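Local atomic coordinates of teicoplanin pseudoaglycone deacetylases Orf2 (Actinoplanes teichomyceticus, PDB entry 3DFF), a protein that probably removes the acetyl group from an N-acetylated sugar of the teicoplanin pseudoaglycone in a zinc-dependent hydrolysis during antibiotic biosynthesis. Residues L132-D145 against A166-V180. Sequence-based numbering, arbitrary orientation.
Sequences LVGEVADDIRSIID and ATRDAALFATHEKNV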
ATOM      1  N   LEU A 132       9.456  -6.890  13.235  1.00 20.59           N
ATOM      2  CA  LEU A 132       8.225  -6.598  12.523  1.00 20.32           C
ATOM      3  C   LEU A 132       8.227  -7.173  11.104  1.00 19.44           C
ATOM      4  O   LEU A 132       7.279  -7.830  10.712  1.00 19.11           O
ATOM      5  CB  LEU A 132       7.947  -5.090  12.495  1.00 20.81           C
ATOM      6  CG  LEU A 132       6.749  -4.651  11.644  1.00 21.83           C
ATOM      7  CD1 LEU A 132       5.413  -5.236  12.122  1.00 21.86           C
ATOM      8  CD2 LEU A 132       6.702  -3.139  11.613  1.00 23.31           C
ATOM      9  N   VAL A 133       9.301  -6.944  10.348  1.00 19.34           N
ATOM     10  CA  VAL A 133       9.346  -7.458   8.983  1.00 19.32           C
ATOM     11  C   VAL A 133       9.267  -8.974   8.999  1.00 19.27           C
ATOM     12  O   VAL A 133       8.568  -9.570   8.175  1.00 19.44           O
ATOM     13  CB  VAL A 133      10.596  -6.985   8.231  1.00 19.81           C
ATOM     14  CG1 VAL A 133      10.745  -7.746   6.906  1.00 20.48           C
ATOM     15  CG2 VAL A 133      10.524  -5.469   8.004  1.00 21.30           C
ATOM     16  N   GLY A 134       9.944  -9.586   9.964  1.00 19.38           N
ATOM     17  CA  GLY A 134       9.890 -11.046  10.110  1.00 20.16           C
ATOM     18  C   GLY A 134       8.482 -11.563  10.350  1.00 20.00           C
ATOM     19  O   GLY A 134       8.051 -12.549   9.741  1.00 21.15           O
ATOM     20  N   GLU A 135       7.747 -10.897  11.237  1.00 19.36           N
ATOM     21  CA  GLU A 135       6.368 -11.274  11.510  1.00 19.57           C
ATOM     22  C   GLU A 135       5.489 -11.116  10.283  1.00 18.80           C
ATOM     23  O   GLU A 135       4.675 -11.979   9.991  1.00 18.32           O
ATOM     24  CB  GLU A 135       5.801 -10.447  12.660  1.00 20.73           C
ATOM     25  CG  GLU A 135       6.477 -10.722  14.003  1.00 24.40           C
ATOM     26  CD  GLU A 135       5.909 -11.916  14.732  1.00 32.91           C
ATOM     27  OE1 GLU A 135       4.825 -12.409  14.341  1.00 36.06           O
ATOM     28  OE2 GLU A 135       6.544 -12.358  15.715  1.00 37.53           O
ATOM     29  N   VAL A 136       5.637  -9.999   9.568  1.00 17.31           N
ATOM     30  CA  VAL A 136       4.832  -9.795   8.377  1.00 17.12           C
ATOM     31  C   VAL A 136       5.159 -10.872   7.342  1.00 17.18           C
ATOM     32  O   VAL A 136       4.248 -11.393   6.688  1.00 18.30           O
ATOM     33  CB  VAL A 136       5.051  -8.389   7.785  1.00 16.87           C
ATOM     34  CG1 VAL A 136       4.230  -8.208   6.507  1.00 15.88           C
ATOM     35  CG2 VAL A 136       4.637  -7.325   8.812  1.00 15.03           C
ATOM     36  N   ALA A 137       6.449 -11.171   7.188  1.00 18.22           N
ATOM     37  CA  ALA A 137       6.899 -12.211   6.258  1.00 19.44           C
ATOM     38  C   ALA A 137       6.263 -13.565   6.606  1.00 20.45           C
ATOM     39  O   ALA A 137       5.858 -14.302   5.714  1.00 19.89           O
ATOM     40  CB  ALA A 137       8.395 -12.304   6.263  1.00 19.58           C
ATOM     41  N   ASP A 138       6.156 -13.864   7.904  1.00 20.37           N
ATOM     42  CA  ASP A 138       5.510 -15.109   8.362  1.00 21.86           C
ATOM     43  C   ASP A 138       4.075 -15.174   7.861  1.00 21.54           C
ATOM     44  O   ASP A 138       3.634 -16.192   7.303  1.00 21.88           O
ATOM     45  CB  ASP A 138       5.505 -15.212   9.896  1.00 22.49           C
ATOM     46  CG  ASP A 138       6.873 -15.506  10.492  1.00 27.22           C
ATOM     47  OD1 ASP A 138       7.850 -15.735   9.746  1.00 31.54           O
ATOM     48  OD2 ASP A 138       6.977 -15.513  11.748  1.00 32.68           O
ATOM     49  N   ASP A 139       3.322 -14.096   8.087  1.00 20.64           N
ATOM     50  CA  ASP A 139       1.930 -14.029   7.667  1.00 20.79           C
ATOM     51  C   ASP A 139       1.771 -14.121   6.148  1.00 20.63           C
ATOM     52  O   ASP A 139       0.865 -14.793   5.652  1.00 21.56           O
ATOM     53  CB  ASP A 139       1.259 -12.762   8.214  1.00 21.08           C
ATOM     54  CG  ASP A 139       0.874 -12.902   9.672  1.00 21.68           C
ATOM     55  OD1 ASP A 139       1.477 -13.734  10.373  1.00 21.91           O
ATOM     56  OD2 ASP A 139      -0.046 -12.196  10.107  1.00 21.97           O
ATOM     57  N   ILE A 140       2.657 -13.469   5.406  1.00 20.50           N
ATOM     58  CA  ILE A 140       2.603 -13.561   3.949  1.00 19.90           C
ATOM     59  C   ILE A 140       2.892 -14.981   3.480  1.00 21.29           C
ATOM     60  O   ILE A 140       2.211 -15.462   2.572  1.00 21.32           O
ATOM     61  CB  ILE A 140       3.522 -12.539   3.237  1.00 20.35           C
ATOM     62  CG1 ILE A 140       3.079 -11.109   3.567  1.00 18.73           C
ATOM     63  CG2 ILE A 140       3.486 -12.757   1.712  1.00 19.81           C
ATOM     64  CD1 ILE A 140       4.122 -10.053   3.159  1.00 19.66           C
ATOM     65  N   ARG A 141       3.863 -15.645   4.111  1.00 22.22           N
ATOM     66  CA  ARG A 141       4.163 -17.050   3.778  1.00 23.98           C
ATOM     67  C   ARG A 141       2.948 -17.935   3.992  1.00 25.15           C
ATOM     68  O   ARG A 141       2.629 -18.771   3.140  1.00 25.56           O
ATOM     69  CB  ARG A 141       5.355 -17.551   4.581  1.00 23.58           C
ATOM     70  CG  ARG A 141       6.695 -17.220   3.910  1.00 25.09           C
ATOM     71  CD  ARG A 141       7.854 -17.967   4.548  1.00 30.27           C
ATOM     72  NE  ARG A 141       8.040 -17.560   5.939  1.00 33.13           N
ATOM     73  CZ  ARG A 141       8.767 -16.512   6.323  1.00 35.25           C
ATOM     74  NH1 ARG A 141       9.425 -15.779   5.434  1.00 37.71           N
ATOM     75  NH2 ARG A 141       8.862 -16.211   7.604  1.00 37.90           N
ATOM     76  N   SER A 142       2.240 -17.709   5.095  1.00 25.99           N
ATOM     77  CA  SER A 142       1.027 -18.463   5.409  1.00 27.30           C
ATOM     78  C   SER A 142      -0.040 -18.242   4.348  1.00 26.99           C
ATOM     79  O   SER A 142      -0.660 -19.196   3.883  1.00 27.78           O
ATOM     80  CB  SER A 142       0.506 -18.093   6.799  1.00 27.55           C
ATOM     81  OG  SER A 142       1.470 -18.444   7.771  1.00 31.63           O
ATOM     82  N   ILE A 143      -0.223 -16.987   3.931  1.00 26.03           N
ATOM     83  CA  ILE A 143      -1.217 -16.647   2.932  1.00 25.40           C
ATOM     84  C   ILE A 143      -0.843 -17.219   1.557  1.00 25.63           C
ATOM     85  O   ILE A 143      -1.713 -17.688   0.827  1.00 25.72           O
ATOM     86  CB  ILE A 143      -1.464 -15.115   2.882  1.00 25.69           C
ATOM     87  CG1 ILE A 143      -2.124 -14.658   4.182  1.00 24.04           C
ATOM     88  CG2 ILE A 143      -2.329 -14.726   1.698  1.00 25.07           C
ATOM     89  CD1 ILE A 143      -1.914 -13.185   4.478  1.00 23.32           C
ATOM     90  N   ILE A 144       0.441 -17.199   1.224  1.00 25.54           N
ATOM     91  CA  ILE A 144       0.916 -17.831  -0.008  1.00 26.53           C
ATOM     92  C   ILE A 144       0.567 -19.327  -0.003  1.00 27.56           C
ATOM     93  O   ILE A 144       0.104 -19.846  -1.007  1.00 27.38           O
ATOM     94  CB  ILE A 144       2.426 -17.612  -0.238  1.00 26.27           C
ATOM     95  CG1 ILE A 144       2.702 -16.166  -0.664  1.00 25.51           C
ATOM     96  CG2 ILE A 144       2.975 -18.545  -1.318  1.00 26.91           C
ATOM     97  CD1 ILE A 144       4.157 -15.777  -0.561  1.00 23.32           C
ATOM     98  N   ASP A 145       0.774 -20.002   1.124  1.00 28.44           N
ATOM     99  CA  ASP A 145       0.430 -21.435   1.218  1.00 30.20           C
ATOM    100  C   ASP A 145      -1.072 -21.671   1.027  1.00 30.72           C
ATOM    101  O   ASP A 145      -1.498 -22.629   0.361  1.00 31.66           O
ATOM    102  CB  ASP A 145       0.906 -22.018   2.551  1.00 30.30           C
ATOM    103  CG  ASP A 145       2.410 -22.204   2.610  1.00 32.13           C
ATOM    104  OD1 ASP A 145       3.048 -22.298   1.540  1.00 32.70           O
ATOM    105  OD2 ASP A 145       2.963 -22.273   3.734  1.00 35.63           O
ATOM    106  N   ALA A 166       8.339  -1.868   5.205  1.00 16.23           N
ATOM    107  CA  ALA A 166       8.166  -3.165   5.906  1.00 16.78           C
ATOM    108  C   ALA A 166       7.368  -4.155   5.061  1.00 16.88           C
ATOM    109  O   ALA A 166       7.722  -5.339   4.980  1.00 18.24           O
ATOM    110  CB  ALA A 166       7.477  -2.953   7.238  1.00 17.35           C
ATOM    111  N   THR A 167       6.301  -3.680   4.421  1.00 16.16           N
ATOM    112  CA  THR A 167       5.453  -4.533   3.594  1.00 16.22           C
ATOM    113  C   THR A 167       6.257  -5.074   2.418  1.00 16.44           C
ATOM    114  O   THR A 167       6.232  -6.280   2.125  1.00 17.04           O
ATOM    115  CB  THR A 167       4.243  -3.730   3.084  1.00 16.25           C
ATOM    116  OG1 THR A 167       3.445  -3.340   4.216  1.00 15.42           O
ATOM    117  CG2 THR A 167       3.402  -4.573   2.130  1.00 15.48           C
ATOM    118  N   ARG A 168       6.962  -4.169   1.744  1.00 15.90           N
ATOM    119  CA  ARG A 168       7.699  -4.512   0.544  1.00 15.64           C
ATOM    120  C   ARG A 168       8.764  -5.541   0.878  1.00 16.53           C
ATOM    121  O   ARG A 168       8.846  -6.584   0.225  1.00 16.62           O
ATOM    122  CB  ARG A 168       8.314  -3.263  -0.084  1.00 15.76           C
ATOM    123  CG  ARG A 168       9.236  -3.574  -1.276  1.00 17.12           C
ATOM    124  CD  ARG A 168      10.194  -2.430  -1.536  1.00 16.79           C
ATOM    125  NE  ARG A 168      11.130  -2.242  -0.422  1.00 18.22           N
ATOM    126  CZ  ARG A 168      11.802  -1.119  -0.188  1.00 20.09           C
ATOM    127  NH1 ARG A 168      11.650  -0.048  -0.973  1.00 20.12           N
ATOM    128  NH2 ARG A 168      12.611  -1.053   0.858  1.00 20.82           N
ATOM    129  N   ASP A 169       9.553  -5.262   1.914  1.00 16.06           N
ATOM    130  CA  ASP A 169      10.662  -6.148   2.293  1.00 16.83           C
ATOM    131  C   ASP A 169      10.107  -7.524   2.694  1.00 16.64           C
ATOM    132  O   ASP A 169      10.585  -8.548   2.217  1.00 17.42           O
ATOM    133  CB  ASP A 169      11.499  -5.533   3.421  1.00 16.55           C
ATOM    134  CG  ASP A 169      12.277  -4.291   2.972  1.00 19.50           C
ATOM    135  OD1 ASP A 169      12.239  -3.920   1.771  1.00 19.27           O
ATOM    136  OD2 ASP A 169      12.979  -3.699   3.815  1.00 22.32           O
ATOM    137  N   ALA A 170       9.091  -7.542   3.545  1.00 16.36           N
ATOM    138  CA  ALA A 170       8.481  -8.821   3.968  1.00 16.67           C
ATOM    139  C   ALA A 170       7.973  -9.621   2.759  1.00 17.10           C
ATOM    140  O   ALA A 170       8.165 -10.838   2.687  1.00 18.04           O
ATOM    141  CB  ALA A 170       7.343  -8.572   4.918  1.00 17.47           C
ATOM    142  N   ALA A 171       7.312  -8.945   1.822  1.00 17.16           N
ATOM    143  CA  ALA A 171       6.840  -9.620   0.597  1.00 17.65           C
ATOM    144  C   ALA A 171       7.999 -10.180  -0.245  1.00 18.74           C
ATOM    145  O   ALA A 171       7.882 -11.288  -0.800  1.00 19.51           O
ATOM    146  CB  ALA A 171       5.961  -8.690  -0.249  1.00 16.91           C
ATOM    147  N   LEU A 172       9.103  -9.438  -0.338  1.00 17.97           N
ATOM    148  CA  LEU A 172      10.279  -9.897  -1.100  1.00 18.70           C
ATOM    149  C   LEU A 172      10.843 -11.159  -0.452  1.00 19.11           C
ATOM    150  O   LEU A 172      11.118 -12.152  -1.143  1.00 20.40           O
ATOM    151  CB  LEU A 172      11.343  -8.812  -1.193  1.00 19.32           C
ATOM    152  CG  LEU A 172      10.939  -7.612  -2.064  1.00 19.59           C
ATOM    153  CD1 LEU A 172      12.105  -6.609  -2.109  1.00 18.09           C
ATOM    154  CD2 LEU A 172      10.528  -7.986  -3.488  1.00 20.49           C
ATOM    155  N   PHE A 173      10.990 -11.131   0.870  1.00 19.47           N
ATOM    156  CA  PHE A 173      11.526 -12.287   1.589  1.00 20.33           C
ATOM    157  C   PHE A 173      10.615 -13.502   1.442  1.00 20.99           C
ATOM    158  O   PHE A 173      11.096 -14.612   1.147  1.00 21.37           O
ATOM    159  CB  PHE A 173      11.758 -11.964   3.076  1.00 20.40           C
ATOM    160  CG  PHE A 173      12.718 -10.825   3.320  1.00 20.81           C
ATOM    161  CD1 PHE A 173      13.764 -10.557   2.444  1.00 23.29           C
ATOM    162  CD2 PHE A 173      12.587 -10.027   4.464  1.00 21.59           C
ATOM    163  CE1 PHE A 173      14.648  -9.508   2.687  1.00 22.41           C
ATOM    164  CE2 PHE A 173      13.464  -8.982   4.705  1.00 21.69           C
ATOM    165  CZ  PHE A 173      14.495  -8.715   3.812  1.00 22.33           C
ATOM    166  N   ALA A 174       9.315 -13.301   1.644  1.00 20.43           N
ATOM    167  CA  ALA A 174       8.356 -14.404   1.614  1.00 21.16           C
ATOM    168  C   ALA A 174       8.297 -15.010   0.211  1.00 21.59           C
ATOM    169  O   ALA A 174       8.408 -16.223   0.072  1.00 22.67           O
ATOM    170  CB  ALA A 174       6.976 -13.946   2.077  1.00 20.62           C
ATOM    171  N   THR A 175       8.168 -14.167  -0.819  1.00 21.93           N
ATOM    172  CA  THR A 175       8.084 -14.648  -2.212  1.00 22.24           C
ATOM    173  C   THR A 175       9.380 -15.317  -2.656  1.00 22.98           C
ATOM    174  O   THR A 175       9.356 -16.262  -3.460  1.00 23.23           O
ATOM    175  CB  THR A 175       7.710 -13.533  -3.237  1.00 22.22           C
ATOM    176  OG1 THR A 175       8.673 -12.464  -3.174  1.00 20.90           O
ATOM    177  CG2 THR A 175       6.281 -13.028  -3.027  1.00 22.33           C
ATOM    178  N   HIS A 176      10.508 -14.844  -2.141  1.00 22.69           N
ATOM    179  CA  HIS A 176      11.789 -15.458  -2.466  1.00 23.97           C
ATOM    180  C   HIS A 176      11.843 -16.875  -1.911  1.00 25.10           C
ATOM    181  O   HIS A 176      12.166 -17.827  -2.643  1.00 24.97           O
ATOM    182  CB  HIS A 176      12.925 -14.612  -1.910  1.00 23.93           C
ATOM    183  CG  HIS A 176      14.282 -15.134  -2.237  1.00 24.36           C
ATOM    184  ND1 HIS A 176      15.349 -15.001  -1.378  1.00 25.85           N
ATOM    185  CD2 HIS A 176      14.748 -15.795  -3.324  1.00 25.75           C
ATOM    186  CE1 HIS A 176      16.422 -15.548  -1.928  1.00 26.11           C
ATOM    187  NE2 HIS A 176      16.082 -16.032  -3.109  1.00 25.44           N
ATOM    188  N   GLU A 177      11.521 -17.014  -0.629  1.00 26.12           N
ATOM    189  CA  GLU A 177      11.536 -18.317   0.040  1.00 27.98           C
ATOM    190  C   GLU A 177      10.568 -19.285  -0.611  1.00 28.23           C
ATOM    191  O   GLU A 177      10.900 -20.469  -0.783  1.00 28.51           O
ATOM    192  CB  GLU A 177      11.210 -18.166   1.520  1.00 28.08           C
ATOM    193  CG  GLU A 177      12.331 -17.519   2.313  1.00 32.63           C
ATOM    194  CD  GLU A 177      11.970 -17.249   3.759  1.00 37.12           C
ATOM    195  OE1 GLU A 177      11.225 -18.058   4.369  1.00 38.03           O
ATOM    196  OE2 GLU A 177      12.451 -16.222   4.289  1.00 40.36           O
ATOM    197  N   LYS A 178       9.385 -18.786  -0.966  1.00 28.59           N
ATOM    198  CA  LYS A 178       8.335 -19.596  -1.598  1.00 28.97           C
ATOM    199  C   LYS A 178       8.468 -19.761  -3.117  1.00 29.19           C
ATOM    200  O   LYS A 178       7.688 -20.491  -3.729  1.00 29.83           O
ATOM    201  CB  LYS A 178       6.937 -19.053  -1.251  1.00 29.26           C
ATOM    202  CG  LYS A 178       6.577 -19.113   0.228  1.00 29.83           C
ATOM    203  CD  LYS A 178       6.270 -20.534   0.675  1.00 31.91           C
ATOM    204  CE  LYS A 178       6.064 -20.604   2.178  1.00 33.62           C
ATOM    205  NZ  LYS A 178       5.800 -22.008   2.608  1.00 33.92           N
ATOM    206  N   ASN A 179       9.435 -19.069  -3.719  1.00 28.79           N
ATOM    207  CA  ASN A 179       9.656 -19.107  -5.168  1.00 28.66           C
ATOM    208  C   ASN A 179       8.416 -18.696  -5.969  1.00 28.51           C
ATOM    209  O   ASN A 179       7.987 -19.401  -6.885  1.00 28.53           O
ATOM    210  CB  ASN A 179      10.161 -20.497  -5.597  1.00 29.13           C
ATOM    211  CG  ASN A 179      11.112 -20.441  -6.778  1.00 31.24           C
ATOM    212  OD1 ASN A 179      11.399 -19.367  -7.323  1.00 34.77           O
ATOM    213  ND2 ASN A 179      11.600 -21.613  -7.194  1.00 34.71           N
ATOM    214  N   VAL A 180       7.836 -17.550  -5.606  1.00 27.03           N
ATOM    215  CA  VAL A 180       6.677 -16.982  -6.295  1.00 26.66           C
ATOM    216  C   VAL A 180       7.096 -15.670  -6.981  1.00 25.98           C
ATOM    217  O   VAL A 180       7.790 -14.848  -6.357  1.00 25.88           O
ATOM    218  CB  VAL A 180       5.508 -16.700  -5.289  1.00 26.96           C
ATOM    219  CG1 VAL A 180       4.346 -16.027  -5.967  1.00 27.35           C
ATOM    220  CG2 VAL A 180       5.028 -17.992  -4.608  1.00 27.65           C
TER
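Ala170 sits as a knob among Val133, Val136, Ala137 and Ile140, where helix 126-147 crosses helix 162-178. The crossing angle is -50° and the axes come within 8.1 Å. Small alanines permit this closeness. Ala170 CB lies 3.5 Å from Val136 CG1 and also meets the backbone N of Ala137. One turn on, Ala174 repeats the pattern among Ala137, Ile140, Arg141 and Ile144. Val133 is a knob in the other direction. Its CG2 rests on Ala166, and its CG1 meets the edge of the Phe173 ring, 3.7 Å from CE2.

Lys178 can be followed along its whole length. CB and CG pass Ile144 CG2. The chain then bends at chi2 (-74°), and CD comes near Asp145 OD1. CE packs against CB and CG of Arg141. NZ ends at the Asp145 carboxylate, 3.0 Å from OD1, whose syn lone pair takes the hydrogen bond. A second bond from NZ to Asp145 OD2 is weak. The salt bridge closes one end of the contact, while Ile144 CG2 also touches Val180 CG2 just past the helix end.

Arg141 reaches Glu177 differently. Glu177 OE1 lies over one face of the guanidinium, 3.1 Å from Arg141 NH1, and the two planar groups are only 13° from parallel. No N-H points at this oxygen, so the attraction is one of charge alone.

Beneath the pair, Ile140 touches Ile13 of strand 9-14 and Ala171 touches Thr154 of strand 151-155. Helix 126-147 leads into strand 151-155. The first turn of helix 162-178 carries the zinc ligand His164, and this helix makes the beta-alpha-beta crossover from strand 151-155 to the neighbouring parallel strand 182-185, as in the Rossmann-like PIG-L deacetylase fold.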